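Peptide ABC transporter, peptide-binding protein (Enterococcus faecalis, PDB 3O6P) probably binds peptides outside the cell and passes them to an ABC importer, the present chain being one fragment of that solute-binding protein. Local coordinates at residues Ser30-Arg35 with Gly120-Ala125; Ala23-Ala28 with Glu85-Ala90. All blocks are in the same frame, centred on the assembly; numbering follows the deposited sequence.

Contact 1: Ser30-Arg35 with Gly120-Ala125; sequences SYSIDR and GSIQDA. With NA (sodium ion), chain B.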
# COMPACT_ATOMS: atom_id res chain seq x y z
N SER A 30 8.60 3.06 -0.27
CA SER A 30 7.68 4.07 0.25
C SER A 30 8.38 5.40 0.61
O SER A 30 7.88 6.50 0.30
CB SER A 30 6.85 3.53 1.41
OG SER A 30 5.94 4.51 1.88
N TYR A 31 9.55 5.30 1.23
CA TYR A 31 10.29 6.50 1.62
C TYR A 31 10.73 7.35 0.43
O TYR A 31 11.02 8.55 0.59
CB TYR A 31 11.57 6.09 2.36
CG TYR A 31 11.43 5.77 3.83
CD1 TYR A 31 10.86 6.68 4.71
CD2 TYR A 31 12.00 4.59 4.35
CE1 TYR A 31 10.79 6.39 6.09
CE2 TYR A 31 11.96 4.29 5.72
CZ TYR A 31 11.34 5.18 6.58
OH TYR A 31 11.30 4.88 7.92
N SER A 32 10.79 6.74 -0.74
CA SER A 32 11.33 7.45 -1.89
C SER A 32 10.29 8.28 -2.65
O SER A 32 10.65 8.95 -3.62
CB SER A 32 11.97 6.46 -2.87
OG SER A 32 10.95 5.80 -3.59
N ILE A 33 9.02 8.22 -2.25
CA ILE A 33 7.95 8.87 -3.02
C ILE A 33 7.39 10.07 -2.27
O ILE A 33 6.81 9.92 -1.18
CB ILE A 33 6.82 7.86 -3.37
CG1 ILE A 33 7.37 6.60 -4.07
CG2 ILE A 33 5.68 8.55 -4.16
CD1 ILE A 33 6.37 5.44 -4.02
N ASP A 34 7.57 11.25 -2.83
CA ASP A 34 7.07 12.50 -2.24
C ASP A 34 5.59 12.59 -2.55
O ASP A 34 5.20 13.08 -3.61
CB ASP A 34 7.86 13.67 -2.84
CG ASP A 34 7.53 15.01 -2.21
OD1 ASP A 34 6.55 15.12 -1.43
OD2 ASP A 34 8.27 15.99 -2.52
N ARG A 35 4.76 12.10 -1.62
CA ARG A 35 3.30 12.07 -1.81
C ARG A 35 2.71 13.49 -1.93
O ARG A 35 1.71 13.69 -2.64
CB ARG A 35 2.59 11.40 -0.61
CG ARG A 35 3.09 10.03 -0.10
CD ARG A 35 3.02 9.01 -1.15
NE ARG A 35 3.11 7.61 -0.66
CZ ARG A 35 4.16 7.05 -0.05
NH1 ARG A 35 5.27 7.75 0.26
NH2 ARG A 35 4.14 5.76 0.26
N GLY A 120 10.07 7.48 -11.56
CA GLY A 120 11.22 8.38 -11.45
C GLY A 120 11.73 8.50 -10.02
O GLY A 120 12.95 8.55 -9.77
N SER A 121 10.80 8.57 -9.08
CA SER A 121 11.14 8.75 -7.67
C SER A 121 11.95 7.56 -7.12
O SER A 121 13.00 7.74 -6.49
CB SER A 121 9.87 8.92 -6.83
OG SER A 121 9.19 10.14 -7.16
N ILE A 122 11.46 6.35 -7.36
CA ILE A 122 12.15 5.16 -6.87
C ILE A 122 13.53 5.01 -7.54
O ILE A 122 14.56 4.82 -6.85
CB ILE A 122 11.31 3.89 -7.12
CG1 ILE A 122 9.97 3.97 -6.39
CG2 ILE A 122 12.09 2.65 -6.76
CD1 ILE A 122 8.93 2.94 -6.86
N GLN A 123 13.53 5.09 -8.86
CA GLN A 123 14.74 4.92 -9.65
C GLN A 123 15.81 5.93 -9.24
O GLN A 123 16.98 5.58 -9.02
CB GLN A 123 14.39 5.06 -11.14
CG GLN A 123 15.56 4.94 -12.06
CD GLN A 123 15.11 4.53 -13.45
OE1 GLN A 123 14.76 3.37 -13.68
NE2 GLN A 123 15.13 5.47 -14.37
N ASP A 124 15.40 7.18 -9.07
CA ASP A 124 16.33 8.23 -8.73
C ASP A 124 16.93 8.06 -7.32
O ASP A 124 18.14 8.24 -7.12
CB ASP A 124 15.63 9.59 -8.89
CG ASP A 124 16.58 10.72 -8.72
OD1 ASP A 124 17.37 10.95 -9.65
OD2 ASP A 124 16.58 11.31 -7.63
N ALA A 125 16.09 7.68 -6.36
CA ALA A 125 16.50 7.60 -4.95
C ALA A 125 17.40 6.42 -4.64
O ALA A 125 18.30 6.54 -3.79
CB ALA A 125 15.26 7.59 -4.03
NA NA B . 18.56 3.98 -9.46
O HOH W 1 12.89 10.08 -4.95
O HOH W 2 9.20 11.87 -5.07
O HOH W 3 19.87 5.96 -8.51
O HOH W 4 20.57 2.94 -10.22
O HOH W 5 18.85 5.19 -11.66
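A helix-to-helix turn packed on the C-terminal end of another helix makes this contact: S32 and I33, in the link between helices 23-31 and 35-43, lie against S121, I122 and A125 of helix 109-125. It illustrates how small residues and water can join two backbones without a direct hydrogen bond between them. S32 enters first, its CB 3.7 Å from the CB of A125. In the conformer described here, one of two, its hydroxyl sits between the backbone N and the carbonyl carbon (chi1 76°), which lays OG alongside I122, 3.5 Å from CG1; in this position the same oxygen is hydrogen-bonded to the main chain of I29. Behind it I33 and I122 meet more loosely, CG1 to CG1 at 4.4 Å, at the apolar end of the contact. The carbonyl oxygen of S32 comes 3.3 Å from S121 CB, and two waters do the polar work. One donates both to S32 O and to S121 O, at 2.8 Å each; the other accepts from D34 N and donates to S121 OG, a hydroxyl that also bonds F117 O within its own helix. R35, at the start of helix 35-43, folds back across the turn and grips S30 end-on: NH2 reaches OG at 2.7 Å, nearly in the guanidinium plane, while NH1 bonds the carbonyl oxygen, where I33 N arrives from the opposite face. D34 then N-caps the following helix through A37 N. At the C-terminal end of helix 109-125, Q123 O binds a sodium ion at 2.3 Å, completed by L126 O, V129 O and three waters. A turn between two helices, ending in the N-cap of the second and water-bridged to a helix that ends in a main-chain sodium site, thus joins helical elements of the family 5 solute-binding fold.

Contact 2: Ala23-Ala28 with Glu85-Ala90; sequences ANLRKA and EYWEKA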
# COMPACT_ATOMS: atom_id res chain seq x y z
N ALA A 23 10.89 -6.43 4.21
CA ALA A 23 10.19 -5.23 4.70
C ALA A 23 11.00 -3.97 4.52
O ALA A 23 10.45 -2.92 4.22
CB ALA A 23 9.78 -5.42 6.18
N ASN A 24 12.32 -4.07 4.68
CA ASN A 24 13.16 -2.88 4.43
C ASN A 24 13.12 -2.37 2.99
O ASN A 24 13.14 -1.15 2.77
CB ASN A 24 14.58 -3.11 4.89
CG ASN A 24 14.68 -3.14 6.41
OD1 ASN A 24 14.06 -2.31 7.09
ND2 ASN A 24 15.43 -4.10 6.95
N LEU A 25 13.04 -3.28 2.02
CA LEU A 25 12.85 -2.84 0.63
C LEU A 25 11.50 -2.17 0.43
O LEU A 25 11.42 -1.12 -0.23
CB LEU A 25 13.06 -3.99 -0.38
CG LEU A 25 12.71 -3.66 -1.85
CD1 LEU A 25 13.57 -2.49 -2.38
CD2 LEU A 25 12.87 -4.91 -2.74
N ARG A 26 10.44 -2.76 0.97
CA ARG A 26 9.14 -2.14 0.82
C ARG A 26 9.11 -0.71 1.43
O ARG A 26 8.58 0.23 0.83
CB ARG A 26 8.06 -3.02 1.42
CG ARG A 26 8.00 -4.42 0.82
CD ARG A 26 6.68 -5.12 1.22
NE ARG A 26 6.54 -5.32 2.67
CZ ARG A 26 6.93 -6.41 3.34
NH1 ARG A 26 7.55 -7.43 2.72
NH2 ARG A 26 6.73 -6.44 4.66
N LYS A 27 9.73 -0.56 2.59
CA LYS A 27 9.88 0.74 3.21
C LYS A 27 10.76 1.69 2.38
O LYS A 27 10.43 2.88 2.28
CB LYS A 27 10.42 0.59 4.65
CG LYS A 27 9.38 -0.09 5.58
CD LYS A 27 10.01 -0.50 6.87
CE LYS A 27 8.98 -1.38 7.58
NZ LYS A 27 9.48 -1.75 8.94
N ALA A 28 11.87 1.19 1.81
CA ALA A 28 12.74 2.06 1.00
C ALA A 28 11.94 2.64 -0.17
O ALA A 28 12.03 3.84 -0.49
CB ALA A 28 13.96 1.29 0.50
N GLU A 85 19.04 4.40 3.11
CA GLU A 85 19.50 3.59 4.24
C GLU A 85 18.76 2.24 4.25
O GLU A 85 19.37 1.17 4.45
CB GLU A 85 19.20 4.32 5.55
CG GLU A 85 19.56 3.52 6.80
CD GLU A 85 19.00 4.12 8.09
OE1 GLU A 85 18.14 5.03 8.04
OE2 GLU A 85 19.41 3.64 9.18
N TYR A 86 17.45 2.28 4.05
CA TYR A 86 16.66 1.04 4.06
C TYR A 86 16.98 0.13 2.89
O TYR A 86 16.96 -1.10 3.03
CB TYR A 86 15.16 1.38 4.14
CG TYR A 86 14.74 1.67 5.56
CD1 TYR A 86 15.26 2.77 6.26
CD2 TYR A 86 13.90 0.80 6.24
CE1 TYR A 86 14.89 3.02 7.59
CE2 TYR A 86 13.51 1.05 7.56
CZ TYR A 86 14.01 2.15 8.22
OH TYR A 86 13.62 2.38 9.52
N TRP A 87 17.29 0.71 1.73
CA TRP A 87 17.71 -0.10 0.61
C TRP A 87 19.08 -0.75 0.88
O TRP A 87 19.28 -1.93 0.55
CB TRP A 87 17.71 0.76 -0.67
CG TRP A 87 18.41 0.20 -1.91
CD1 TRP A 87 19.33 0.84 -2.68
CD2 TRP A 87 18.16 -1.06 -2.55
NE1 TRP A 87 19.69 0.05 -3.75
CE2 TRP A 87 18.99 -1.13 -3.69
CE3 TRP A 87 17.33 -2.15 -2.27
CZ2 TRP A 87 19.02 -2.24 -4.55
CZ3 TRP A 87 17.35 -3.26 -3.13
CH2 TRP A 87 18.19 -3.29 -4.26
N GLU A 88 19.99 -0.03 1.52
CA GLU A 88 21.23 -0.68 1.95
C GLU A 88 20.99 -1.88 2.87
O GLU A 88 21.66 -2.92 2.74
CB GLU A 88 22.18 0.32 2.62
CG GLU A 88 22.78 1.32 1.66
CD GLU A 88 23.49 0.70 0.45
OE1 GLU A 88 24.25 -0.28 0.61
OE2 GLU A 88 23.29 1.23 -0.67
N LYS A 89 20.05 -1.73 3.80
CA LYS A 89 19.70 -2.84 4.70
C LYS A 89 19.13 -3.99 3.89
O LYS A 89 19.50 -5.16 4.13
CB LYS A 89 18.67 -2.45 5.77
CG LYS A 89 19.12 -1.47 6.82
CD LYS A 89 17.92 -1.15 7.74
CE LYS A 89 18.19 0.02 8.68
NZ LYS A 89 16.99 0.17 9.56
N ALA A 90 18.20 -3.68 2.97
CA ALA A 90 17.59 -4.73 2.13
C ALA A 90 18.62 -5.51 1.31
O ALA A 90 18.55 -6.76 1.23
CB ALA A 90 16.47 -4.18 1.22
O HOH W 6 15.05 -1.47 9.39
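N24 reaches from helix 23-28 toward Y86, K89 and A90 of helix 85-90, and its side chain can be followed atom by atom. CB lies 3.6 Å from the carbonyl oxygen of Y86 and a little farther from A90 N. CG, beside the backbone N and anti to the carbonyl carbon (chi1 -71°), touches both Y86 CD2 and K89 CD, each at 4.0 Å. There the amide divides: OD1 approaches Y86 CD2 to 3.2 Å, with amide and ring planes 74° apart, whereas ND2 runs along CB and CD of K89 and is hydrogen-bonded to E93. A water finishes the path, donating to OD1 at 2.6 Å and accepting from K89 NZ. That ammonium stands over one face of the Y86 ring, offset toward its rim, after an extended chain has carried it there. From helix 23-28, K27 also lines the tyrosine, bringing CB near CD2 and CD near CE2.

The buried part of the interface is apolar and relies on two alanines for close approach. A28 CB fits against the Y86 and W87 backbone, 3.6 Å from W87 N, and A90 CB meets L25 CB at 3.8 Å. L25 and W87 lie side by side and point the same way, with CD1 3.8 Å from CE3; both also touch L99 of strand 99-106, and the indole NE1 is hydrogen-bonded to D127 O. With axes only 7.7 Å apart and N-to-C directions at 155°, the pair exemplifies a general principle: small residues where backbones converge, long polar chains and water at the outer margin. This is close antiparallel helix packing against a sheet, here within the alpha/beta fold of a periplasmic-binding-protein-like domain.

Overall arrangement
Contacts 1 and 2 share helix 23-31: contact 2 uses its earlier turns, while contact 1 takes its last residues and the turn beyond. Their centres are 12 Å apart, and they touch where Y31 meets Y86 edge-to-face, CE2 of the former 3.7 Å from CD1 of the latter. Helix 80-94 serves both, packing along 23-28 and reaching S32 through A83 and A125 through T80. The sodium ion is bound at the end of helix 109-125 in contact 1, yet the nearest atom of the W87 side chain, in contact 2, is about 7 Å from the ion. The segments alternate along the chain, so the two contacts cross in sequence.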